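Local coordinates for extracellular solute-binding protein family 1 (Arthrobacter chlorophenolicus, PDB 4R2F) that probably captures oligosaccharides such as the bound laminaribiose outside the membrane and delivers them to an ABC-type sugar importer, at residues Trp151-Arg156 with Ala306-Asn311; Ile291-Pro296 with Asn371-Ile376; Leu276-Pro281 with Asn346-Phe351. One frame throughout, in Å; residues are numbered along the deposited sequence.

How the contacts relate
All three contacts gather round the broken strand 145-161 of the mixed central sheet. Contact 1 pairs that strand with strand 306-316 and lies about 5 Å from the centre of the chain; the centres of contacts 2 and 3 are about 13 Å and 8 Å from that of contact 1, and 12 Å from each other. Along the chain the segments run 151-156, 276-281, 291-296, 306-311, 346-351, 371-376, so each contact's segments alternate with those of the other two. Strands 291-294 and 348-349 both pair with 145-161. Helix 364-373, whose end forms half of contact 2, also packs on Ile155 and Leu278. Sequence-distant pieces thus meet on one sheet, contact 1 binding the sugar and Thr277 lying near it.

Contact 1. Residues Trp151-Arg156 with Ala306-Asn311; sequences WQLDIR and ALIFPN. With BGC (beta-D-glucopyranose), chain B; BGC (beta-D-glucopyranose), chain C.
The Phe309 ring carries C2 of the chain B glucose over one face, 3.8 Å above its plane and offset toward the rim, while Asp154 O lies in plane at its edge. One face of the Arg156 guanidinium turns to Phe309, the two planes 38° apart, and its edge meets O3 of the chain C glucose and Asp154 OD1. Arg156 grips Asp154 end-on, NH1 to OD1 and NH2 to OD2, each from above the carboxylate plane. Asp154 presents OD2 to both sugars because its carboxylate swings away from the backbone N (chi1 -176°): O2 of each glucose donates to it at 2.6 Å. Asn311 takes the chain B glucose at both ends of its amide, OD1 accepting from O3 and ND2 donating to O2; ND2 also donates almost straight (174°) to Gln152 OE1, 2.9 Å away. These four residues, Asp154, Arg156, Phe309 and Asn311, form part of the glycan pocket, built on an antiparallel strand pair: Asp154 and Phe309 exchange backbone bonds in both directions, and Ile155 CD1 meets Ile308 CD1 on the face turned from the sugar. Strand 348-349 flanks Leu153, helix 364-373 covers Ile155, and helix 204-215 packs on Leu307, its His207 hydrogen-bonded to Arg156 NE.

Contact 2. Residues Ile291-Pro296 with Asn371-Ile376; sequences IVVASP and NEYVPI
Tyr373 with Ala294 and Ser295 with Glu372 make the two hydrogen bonds of this contact, near the end of strand 291-294 and of helix 364-373. Tyr373 OH donates to Ala294 O at 2.5 Å, approaching from above the carbonyl plane although the oxygen lies in the plane of the ring at its edge. Ser295 OG gives its proton to Glu372 OE1, 2.7 Å away, on the syn lone pair, the side of the other carboxylate oxygen; the extended Glu372 chain carries OE1 to the serine.

The apolar part centres on Pro296. Its CG sits over the middle of the Tyr373 ring in a CH-pi contact, 3.9 Å from the centroid and only 10° off the ring normal. The same proline ring crosses Glu372 at about a right angle, and Pro296 CB also meets Ile376 CD1 at 3.8 Å. With CG1 placed between the backbone N and the carbonyl carbon (chi1 54°), Ile376 sends CD1 to that spot. Val293 CG1 touches Tyr373 CE1 at 3.9 Å as the two side chains run past each other in opposite directions.

Tyr373 OH also receives the backbone N-H of Leu158, so one hydroxyl bridges strands 291-294 and 145-161, themselves neighbours. A phenylalanine in place of Tyr373 would probably leave Ala294 O and Leu158 N without the hydroxyl they share. The contact therefore combines a buried phenol, gripped from two strands and lidded by proline, with a more peripheral serine-carboxylate bond, so that the helix end is held by both polar and apolar means.

Contact 3. Residues Leu276-Pro281 with Asn346-Phe351; sequences LTLGVP and NALPVF
Leu278 and Asn346 meet in a loop-to-strand contact of the solute-binding protein fold: the loop leading into helix 280-284, with Gly279 at its N-cap position, passes the residues that run into the short, weakly bonded strand at about 348-349. Leu278 O lies against the start of Asn346: its distance to Asn346 CA is 3.1 Å, a CA-H...O contact bent to 124° at the hydrogen, and Asn346 CB is close by at 3.3 Å. The isobutyl group of Leu278, CG anti to the backbone N (chi1 180°), reaches past the backbone of Ala347 to Leu348, where the CD1 of Leu278 and the CD2 of Leu348 touch at 3.6 Å, the two side chains crossing at about a right angle.

Thr277 adds its OG1 beside Asn346 CB at 3.7 Å, the two side chains meeting obliquely. The same hydroxyl donates to Leu278 O at 3.0 Å from above the carbonyl plane, which probably helps to hold that carbonyl against Asn346. At Gly279 the backbone has positive phi (77°), and a side chain there would come tightly against Asn346 ND2.

Farther out, Ile369 and Asn366 of helix 364-373 pack on Leu278, while Val370 of the same helix reaches Leu348. Leu348 also pairs through its backbone with Leu153 of strand 145-161. Ala347 O accepts from Trp340 NE1, whereas Ala347 N is buried with no partner in the model. Thr277, whose side chain lies about 4 Å from a bound glucose, touches Arg156 and so brings this loop to the pocket wall. A water molecule joins the segments, accepting from Leu278 N at 3.0 Å and lying 2.6 Å from Asn346 O.

Contact 1. Residues Trp151-Arg156 with Ala306-Asn311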
loop_
_atom_site.group_PDB
_atom_site.type_symbol
_atom_site.label_atom_id
_atom_site.label_comp_id
_atom_site.label_asym_id
_atom_site.label_seq_id
_atom_site.Cartn_x
_atom_site.Cartn_y
_atom_site.Cartn_z
ATOM N N TRP A 151 11.236 4.339 -2.359
ATOM C CA TRP A 151 11.586 4.746 -0.981
ATOM C C TRP A 151 11.083 3.813 0.104
ATOM O O TRP A 151 11.613 3.797 1.209
ATOM C CB TRP A 151 11.200 6.220 -0.705
ATOM C CG TRP A 151 9.760 6.507 -0.377
ATOM C CD1 TRP A 151 8.703 6.549 -1.253
ATOM C CD2 TRP A 151 9.214 6.806 0.913
ATOM N NE1 TRP A 151 7.539 6.826 -0.581
ATOM C CE2 TRP A 151 7.824 7.011 0.744
ATOM C CE3 TRP A 151 9.763 6.945 2.193
ATOM C CZ2 TRP A 151 6.982 7.341 1.809
ATOM C CZ3 TRP A 151 8.931 7.250 3.239
ATOM C CH2 TRP A 151 7.546 7.458 3.041
ATOM N N GLN A 152 10.054 3.034 -0.198
ATOM C CA GLN A 152 9.577 2.031 0.722
ATOM C C GLN A 152 8.685 1.048 -0.001
ATOM O O GLN A 152 8.245 1.301 -1.135
ATOM C CB GLN A 152 8.841 2.647 1.939
ATOM C CG GLN A 152 7.818 3.739 1.643
ATOM C CD GLN A 152 6.366 3.279 1.662
ATOM O OE1 GLN A 152 6.026 2.182 1.205
ATOM N NE2 GLN A 152 5.497 4.130 2.169
ATOM N N LEU A 153 8.467 -0.086 0.673
ATOM C CA LEU A 153 7.655 -1.154 0.191
ATOM C C LEU A 153 6.526 -1.388 1.158
ATOM O O LEU A 153 6.733 -1.839 2.280
ATOM C CB LEU A 153 8.472 -2.424 0.018
ATOM C CG LEU A 153 9.591 -2.388 -1.023
ATOM C CD1 LEU A 153 10.592 -3.513 -0.764
ATOM C CD2 LEU A 153 9.000 -2.466 -2.411
ATOM N N ASP A 154 5.314 -1.100 0.717
ATOM C CA ASP A 154 4.168 -1.145 1.621
ATOM C C ASP A 154 3.496 -2.476 1.387
ATOM O O ASP A 154 2.786 -2.662 0.407
ATOM C CB ASP A 154 3.241 0.031 1.341
ATOM C CG ASP A 154 2.053 0.113 2.304
ATOM O OD1 ASP A 154 2.048 -0.546 3.363
ATOM O OD2 ASP A 154 1.100 0.837 1.965
ATOM N N ILE A 155 3.742 -3.390 2.306
ATOM C CA ILE A 155 3.281 -4.765 2.251
ATOM C C ILE A 155 2.058 -4.960 3.165
ATOM O O ILE A 155 1.834 -4.159 4.067
ATOM C CB ILE A 155 4.442 -5.716 2.672
ATOM C CG1 ILE A 155 4.190 -7.155 2.202
ATOM C CG2 ILE A 155 4.699 -5.661 4.164
ATOM C CD1 ILE A 155 5.450 -7.982 2.093
ATOM N N ARG A 156 1.290 -6.015 2.913
ATOM C CA ARG A 156 -0.031 -6.247 3.517
ATOM C C ARG A 156 -0.065 -7.537 4.342
ATOM O O ARG A 156 -0.546 -8.573 3.881
ATOM C CB ARG A 156 -1.109 -6.287 2.426
ATOM C CG ARG A 156 -1.362 -4.925 1.792
ATOM C CD ARG A 156 -2.260 -4.062 2.676
ATOM N NE ARG A 156 -2.250 -2.667 2.250
ATOM C CZ ARG A 156 -1.268 -1.808 2.481
ATOM N NH1 ARG A 156 -0.235 -2.147 3.236
ATOM N NH2 ARG A 156 -1.360 -0.569 2.024
ATOM N N ALA A 306 1.199 -12.458 -1.189
ATOM C CA ALA A 306 1.102 -11.227 -0.409
ATOM C C ALA A 306 1.033 -10.065 -1.384
ATOM O O ALA A 306 1.591 -10.134 -2.478
ATOM C CB ALA A 306 2.314 -11.063 0.509
ATOM N N LEU A 307 0.311 -9.024 -0.997
ATOM C CA LEU A 307 0.172 -7.806 -1.799
ATOM C C LEU A 307 1.224 -6.799 -1.340
ATOM O O LEU A 307 1.398 -6.593 -0.140
ATOM C CB LEU A 307 -1.209 -7.227 -1.620
ATOM C CG LEU A 307 -1.481 -5.883 -2.282
ATOM C CD1 LEU A 307 -1.286 -6.011 -3.794
ATOM C CD2 LEU A 307 -2.889 -5.437 -1.972
ATOM N N ILE A 308 1.923 -6.194 -2.299
ATOM C CA ILE A 308 2.945 -5.185 -2.028
ATOM C C ILE A 308 2.847 -4.003 -3.007
ATOM O O ILE A 308 2.478 -4.183 -4.174
ATOM C CB ILE A 308 4.348 -5.830 -2.046
ATOM C CG1 ILE A 308 5.356 -5.005 -1.240
ATOM C CG2 ILE A 308 4.852 -6.061 -3.476
ATOM C CD1 ILE A 308 6.645 -5.786 -0.988
ATOM N N PHE A 309 3.155 -2.801 -2.490
ATOM C CA PHE A 309 3.169 -1.538 -3.239
ATOM C C PHE A 309 4.605 -1.002 -3.259
ATOM O O PHE A 309 5.200 -0.769 -2.209
ATOM C CB PHE A 309 2.235 -0.489 -2.632
ATOM C CG PHE A 309 0.806 -0.900 -2.661
ATOM C CD1 PHE A 309 0.296 -1.701 -1.653
ATOM C CD2 PHE A 309 -0.016 -0.536 -3.717
ATOM C CE1 PHE A 309 -1.031 -2.133 -1.678
ATOM C CE2 PHE A 309 -1.348 -0.953 -3.750
ATOM C CZ PHE A 309 -1.841 -1.764 -2.732
ATOM N N PRO A 310 5.161 -0.812 -4.463
ATOM C CA PRO A 310 6.489 -0.254 -4.629
ATOM C C PRO A 310 6.469 1.260 -4.593
ATOM O O PRO A 310 6.547 1.916 -5.634
ATOM C CB PRO A 310 6.877 -0.744 -6.023
ATOM C CG PRO A 310 5.600 -0.758 -6.772
ATOM C CD PRO A 310 4.532 -1.121 -5.764
ATOM N N ASN A 311 6.355 1.831 -3.404
ATOM C CA ASN A 311 6.217 3.275 -3.311
ATOM C C ASN A 311 7.490 4.026 -3.623
ATOM O O ASN A 311 8.604 3.533 -3.406
ATOM C CB ASN A 311 5.681 3.672 -1.943
ATOM C CG ASN A 311 4.231 3.277 -1.776
ATOM O OD1 ASN A 311 3.414 3.522 -2.662
ATOM N ND2 ASN A 311 3.905 2.645 -0.658
HETATM C C2 BGC B . -0.184 2.330 -0.946
HETATM C C3 BGC B . 0.012 3.095 -2.256
HETATM C C4 BGC B . -1.311 3.188 -3.003
HETATM C C5 BGC B . -2.377 3.802 -2.105
HETATM C C6 BGC B . -3.759 3.802 -2.772
HETATM C C1 BGC B . -1.208 3.120 -0.150
HETATM O O2 BGC B . 1.040 2.215 -0.231
HETATM O O3 BGC B . 0.988 2.447 -3.070
HETATM O O4 BGC B . -1.167 4.043 -4.130
HETATM O O5 BGC B . -2.454 3.089 -0.865
HETATM O O6 BGC B . -4.244 2.467 -3.033
HETATM C C2 BGC C . -1.229 2.877 3.482
HETATM C C3 BGC C . -1.797 3.400 2.153
HETATM C C4 BGC C . -3.316 3.577 2.292
HETATM C C5 BGC C . -3.646 4.444 3.535
HETATM C C6 BGC C . -5.144 4.728 3.699
HETATM C C1 BGC C . -1.694 3.773 4.644
HETATM O O1 BGC C . -1.252 3.253 5.898
HETATM O O2 BGC C . 0.205 2.823 3.400
HETATM O O3 BGC C . -1.393 2.488 1.097
HETATM O O4 BGC C . -3.925 4.198 1.153
HETATM O O5 BGC C . -3.137 3.780 4.659
HETATM O O6 BGC C . -5.872 3.499 3.711
HETATM O O HOH W 1 -0.967 -9.724 1.501
#

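Contact 2. Residues Ile291-Pro296 with Asn371-Ile376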
loop_
_atom_site.group_PDB
_atom_site.type_symbol
_atom_site.label_atom_id
_atom_site.label_comp_id
_atom_site.label_asym_id
_atom_site.label_seq_id
_atom_site.Cartn_x
_atom_site.Cartn_y
_atom_site.Cartn_z
ATOM N N ILE A 291 -1.001 -7.938 19.851
ATOM C CA ILE A 291 -1.221 -7.871 18.396
ATOM C C ILE A 291 0.032 -8.336 17.684
ATOM O O ILE A 291 1.093 -7.720 17.828
ATOM C CB ILE A 291 -1.533 -6.448 17.912
ATOM C CG1 ILE A 291 -2.843 -5.946 18.537
ATOM C CG2 ILE A 291 -1.621 -6.438 16.391
ATOM C CD1 ILE A 291 -3.058 -4.457 18.350
ATOM N N VAL A 292 -0.117 -9.397 16.891
ATOM C CA VAL A 292 0.995 -10.155 16.327
ATOM C C VAL A 292 0.774 -10.503 14.850
ATOM O O VAL A 292 -0.365 -10.716 14.400
ATOM C CB VAL A 292 1.172 -11.466 17.148
ATOM C CG1 VAL A 292 2.155 -12.423 16.496
ATOM C CG2 VAL A 292 1.601 -11.123 18.571
ATOM N N VAL A 293 1.864 -10.575 14.098
ATOM C CA VAL A 293 1.777 -10.986 12.665
ATOM C C VAL A 293 1.388 -12.447 12.556
ATOM O O VAL A 293 1.937 -13.295 13.265
ATOM C CB VAL A 293 3.100 -10.708 11.924
ATOM C CG1 VAL A 293 3.089 -11.291 10.512
ATOM C CG2 VAL A 293 3.338 -9.209 11.855
ATOM N N ALA A 294 0.406 -12.724 11.701
ATOM C CA ALA A 294 -0.026 -14.098 11.417
ATOM C C ALA A 294 0.650 -14.593 10.136
ATOM O O ALA A 294 1.010 -13.794 9.271
ATOM C CB ALA A 294 -1.553 -14.159 11.273
ATOM N N SER A 295 0.796 -15.909 9.993
ATOM C CA SER A 295 1.390 -16.455 8.762
ATOM C C SER A 295 0.433 -16.292 7.587
ATOM O O SER A 295 -0.784 -16.321 7.772
ATOM C CB SER A 295 1.745 -17.933 8.939
ATOM O OG SER A 295 2.806 -18.078 9.889
ATOM N N PRO A 296 0.977 -16.126 6.367
ATOM C CA PRO A 296 0.102 -16.094 5.191
ATOM C C PRO A 296 -0.719 -17.371 5.112
ATOM O O PRO A 296 -0.308 -18.411 5.637
ATOM C CB PRO A 296 1.061 -15.989 4.002
ATOM C CG PRO A 296 2.410 -15.726 4.559
ATOM C CD PRO A 296 2.405 -16.050 6.022
ATOM N N ASN A 371 10.360 -12.614 6.197
ATOM C CA ASN A 371 10.610 -14.014 5.919
ATOM C C ASN A 371 9.445 -14.745 5.268
ATOM O O ASN A 371 9.673 -15.649 4.514
ATOM C CB ASN A 371 11.030 -14.760 7.187
ATOM C CG ASN A 371 12.417 -14.349 7.673
ATOM O OD1 ASN A 371 13.140 -13.641 6.990
ATOM N ND2 ASN A 371 12.767 -14.769 8.872
ATOM N N GLU A 372 8.216 -14.348 5.580
ATOM C CA GLU A 372 7.031 -15.069 5.130
ATOM C C GLU A 372 6.230 -14.325 4.104
ATOM O O GLU A 372 5.586 -14.952 3.293
ATOM C CB GLU A 372 6.137 -15.427 6.324
ATOM C CG GLU A 372 6.859 -16.328 7.350
ATOM C CD GLU A 372 5.956 -16.905 8.427
ATOM O OE1 GLU A 372 4.715 -17.007 8.227
ATOM O OE2 GLU A 372 6.504 -17.294 9.491
ATOM N N TYR A 373 6.242 -12.997 4.119
ATOM C CA TYR A 373 5.440 -12.238 3.122
ATOM C C TYR A 373 6.260 -11.755 1.928
ATOM O O TYR A 373 5.827 -11.857 0.772
ATOM C CB TYR A 373 4.680 -11.071 3.819
ATOM C CG TYR A 373 3.543 -11.537 4.689
ATOM C CD1 TYR A 373 3.758 -12.002 5.997
ATOM C CD2 TYR A 373 2.235 -11.529 4.207
ATOM C CE1 TYR A 373 2.692 -12.413 6.799
ATOM C CE2 TYR A 373 1.189 -11.983 4.978
ATOM C CZ TYR A 373 1.417 -12.407 6.280
ATOM O OH TYR A 373 0.358 -12.829 7.014
ATOM N N VAL A 374 7.460 -11.247 2.160
ATOM C CA VAL A 374 8.242 -10.725 1.043
ATOM C C VAL A 374 8.427 -11.739 -0.085
ATOM O O VAL A 374 8.234 -11.394 -1.249
ATOM C CB VAL A 374 9.582 -10.116 1.503
ATOM C CG1 VAL A 374 10.516 -9.829 0.318
ATOM C CG2 VAL A 374 9.295 -8.827 2.230
ATOM N N PRO A 375 8.762 -13.000 0.253
ATOM C CA PRO A 375 9.039 -13.964 -0.831
ATOM C C PRO A 375 7.861 -14.309 -1.744
ATOM O O PRO A 375 8.077 -14.798 -2.851
ATOM C CB PRO A 375 9.492 -15.222 -0.080
ATOM C CG PRO A 375 9.966 -14.734 1.250
ATOM C CD PRO A 375 9.084 -13.562 1.577
ATOM N N ILE A 376 6.632 -14.066 -1.286
ATOM C CA ILE A 376 5.417 -14.367 -2.068
ATOM C C ILE A 376 4.707 -13.105 -2.543
ATOM O O ILE A 376 3.566 -13.155 -3.024
ATOM C CB ILE A 376 4.444 -15.234 -1.262
ATOM C CG1 ILE A 376 4.133 -14.589 0.095
ATOM C CG2 ILE A 376 5.026 -16.650 -1.074
ATOM C CD1 ILE A 376 2.916 -15.184 0.759
#

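Contact 3. Residues Leu276-Pro281 with Asn346-Phe351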
loop_
_atom_site.group_PDB
_atom_site.type_symbol
_atom_site.label_atom_id
_atom_site.label_comp_id
_atom_site.label_asym_id
_atom_site.label_seq_id
_atom_site.Cartn_x
_atom_site.Cartn_y
_atom_site.Cartn_z
ATOM N N LEU A 276 -3.566 -5.740 7.306
ATOM C CA LEU A 276 -3.215 -4.342 7.448
ATOM C C LEU A 276 -1.828 -4.010 6.886
ATOM O O LEU A 276 -1.562 -4.220 5.716
ATOM C CB LEU A 276 -3.403 -3.868 8.891
ATOM C CG LEU A 276 -3.648 -2.373 9.100
ATOM C CD1 LEU A 276 -4.444 -1.782 7.957
ATOM C CD2 LEU A 276 -4.317 -2.081 10.427
ATOM N N THR A 277 -0.957 -3.498 7.740
ATOM C CA THR A 277 0.339 -2.994 7.336
ATOM C C THR A 277 1.415 -3.463 8.282
ATOM O O THR A 277 1.135 -4.020 9.320
ATOM C CB THR A 277 0.385 -1.459 7.346
ATOM O OG1 THR A 277 0.359 -0.991 8.694
ATOM C CG2 THR A 277 -0.777 -0.879 6.583
ATOM N N LEU A 278 2.658 -3.240 7.902
ATOM C CA LEU A 278 3.752 -3.403 8.832
ATOM C C LEU A 278 3.583 -2.392 9.967
ATOM O O LEU A 278 3.127 -1.284 9.744
ATOM C CB LEU A 278 5.076 -3.171 8.122
ATOM C CG LEU A 278 6.329 -3.306 8.973
ATOM C CD1 LEU A 278 7.512 -3.723 8.131
ATOM C CD2 LEU A 278 6.622 -2.018 9.715
ATOM N N GLY A 279 3.930 -2.799 11.181
ATOM C CA GLY A 279 3.940 -1.905 12.357
ATOM C C GLY A 279 2.594 -1.589 12.957
ATOM O O GLY A 279 2.418 -0.541 13.545
ATOM N N VAL A 280 1.645 -2.509 12.857
ATOM C CA VAL A 280 0.318 -2.245 13.381
ATOM C C VAL A 280 0.277 -1.838 14.871
ATOM O O VAL A 280 -0.418 -0.894 15.202
ATOM C CB VAL A 280 -0.627 -3.449 13.144
ATOM C CG1 VAL A 280 -1.903 -3.344 13.976
ATOM C CG2 VAL A 280 -0.977 -3.589 11.666
ATOM N N PRO A 281 0.998 -2.540 15.777
ATOM C CA PRO A 281 0.910 -2.124 17.197
ATOM C C PRO A 281 1.260 -0.647 17.423
ATOM O O PRO A 281 0.549 0.071 18.137
ATOM C CB PRO A 281 1.926 -3.040 17.893
ATOM C CG PRO A 281 1.941 -4.267 17.070
ATOM C CD PRO A 281 1.757 -3.794 15.634
ATOM N N ASN A 346 5.172 2.499 8.612
ATOM C CA ASN A 346 4.285 1.347 8.466
ATOM C C ASN A 346 4.557 0.628 7.124
ATOM O O ASN A 346 3.632 0.165 6.448
ATOM C CB ASN A 346 2.831 1.782 8.520
ATOM C CG ASN A 346 2.375 2.144 9.913
ATOM O OD1 ASN A 346 1.246 2.583 10.083
ATOM N ND2 ASN A 346 3.240 1.972 10.908
ATOM N N ALA A 347 5.837 0.520 6.785
ATOM C CA ALA A 347 6.278 -0.088 5.530
ATOM C C ALA A 347 7.691 -0.613 5.671
ATOM O O ALA A 347 8.393 -0.262 6.612
ATOM C CB ALA A 347 6.212 0.929 4.404
ATOM N N LEU A 348 8.089 -1.459 4.727
ATOM C CA LEU A 348 9.444 -1.981 4.662
ATOM C C LEU A 348 10.356 -0.942 4.035
ATOM O O LEU A 348 9.914 -0.170 3.200
ATOM C CB LEU A 348 9.471 -3.266 3.836
ATOM C CG LEU A 348 8.809 -4.492 4.455
ATOM C CD1 LEU A 348 8.545 -5.532 3.392
ATOM C CD2 LEU A 348 9.657 -5.092 5.549
ATOM N N PRO A 349 11.635 -0.908 4.435
ATOM C CA PRO A 349 12.616 -0.073 3.715
ATOM C C PRO A 349 13.042 -0.673 2.383
ATOM O O PRO A 349 12.786 -1.844 2.120
ATOM C CB PRO A 349 13.815 -0.014 4.674
ATOM C CG PRO A 349 13.670 -1.199 5.556
ATOM C CD PRO A 349 12.213 -1.553 5.628
ATOM N N VAL A 350 13.663 0.146 1.535
ATOM C CA VAL A 350 14.204 -0.334 0.257
ATOM C C VAL A 350 15.744 -0.329 0.259
ATOM O O VAL A 350 16.380 -0.590 -0.776
ATOM C CB VAL A 350 13.703 0.488 -0.952
ATOM C CG1 VAL A 350 12.188 0.337 -1.099
ATOM C CG2 VAL A 350 14.126 1.953 -0.852
ATOM N N PHE A 351 16.311 -0.024 1.416
ATOM C CA PHE A 351 17.757 0.055 1.596
ATOM C C PHE A 351 18.225 -1.024 2.551
ATOM O O PHE A 351 17.688 -1.180 3.641
ATOM C CB PHE A 351 18.158 1.418 2.139
ATOM C CG PHE A 351 18.050 2.525 1.129
ATOM C CD1 PHE A 351 18.844 2.529 -0.010
ATOM C CD2 PHE A 351 17.164 3.570 1.317
ATOM C CE1 PHE A 351 18.740 3.550 -0.942
ATOM C CE2 PHE A 351 17.054 4.586 0.386
ATOM C CZ PHE A 351 17.840 4.572 -0.750
HETATM O O HOH W 2 3.517 -2.125 5.260
#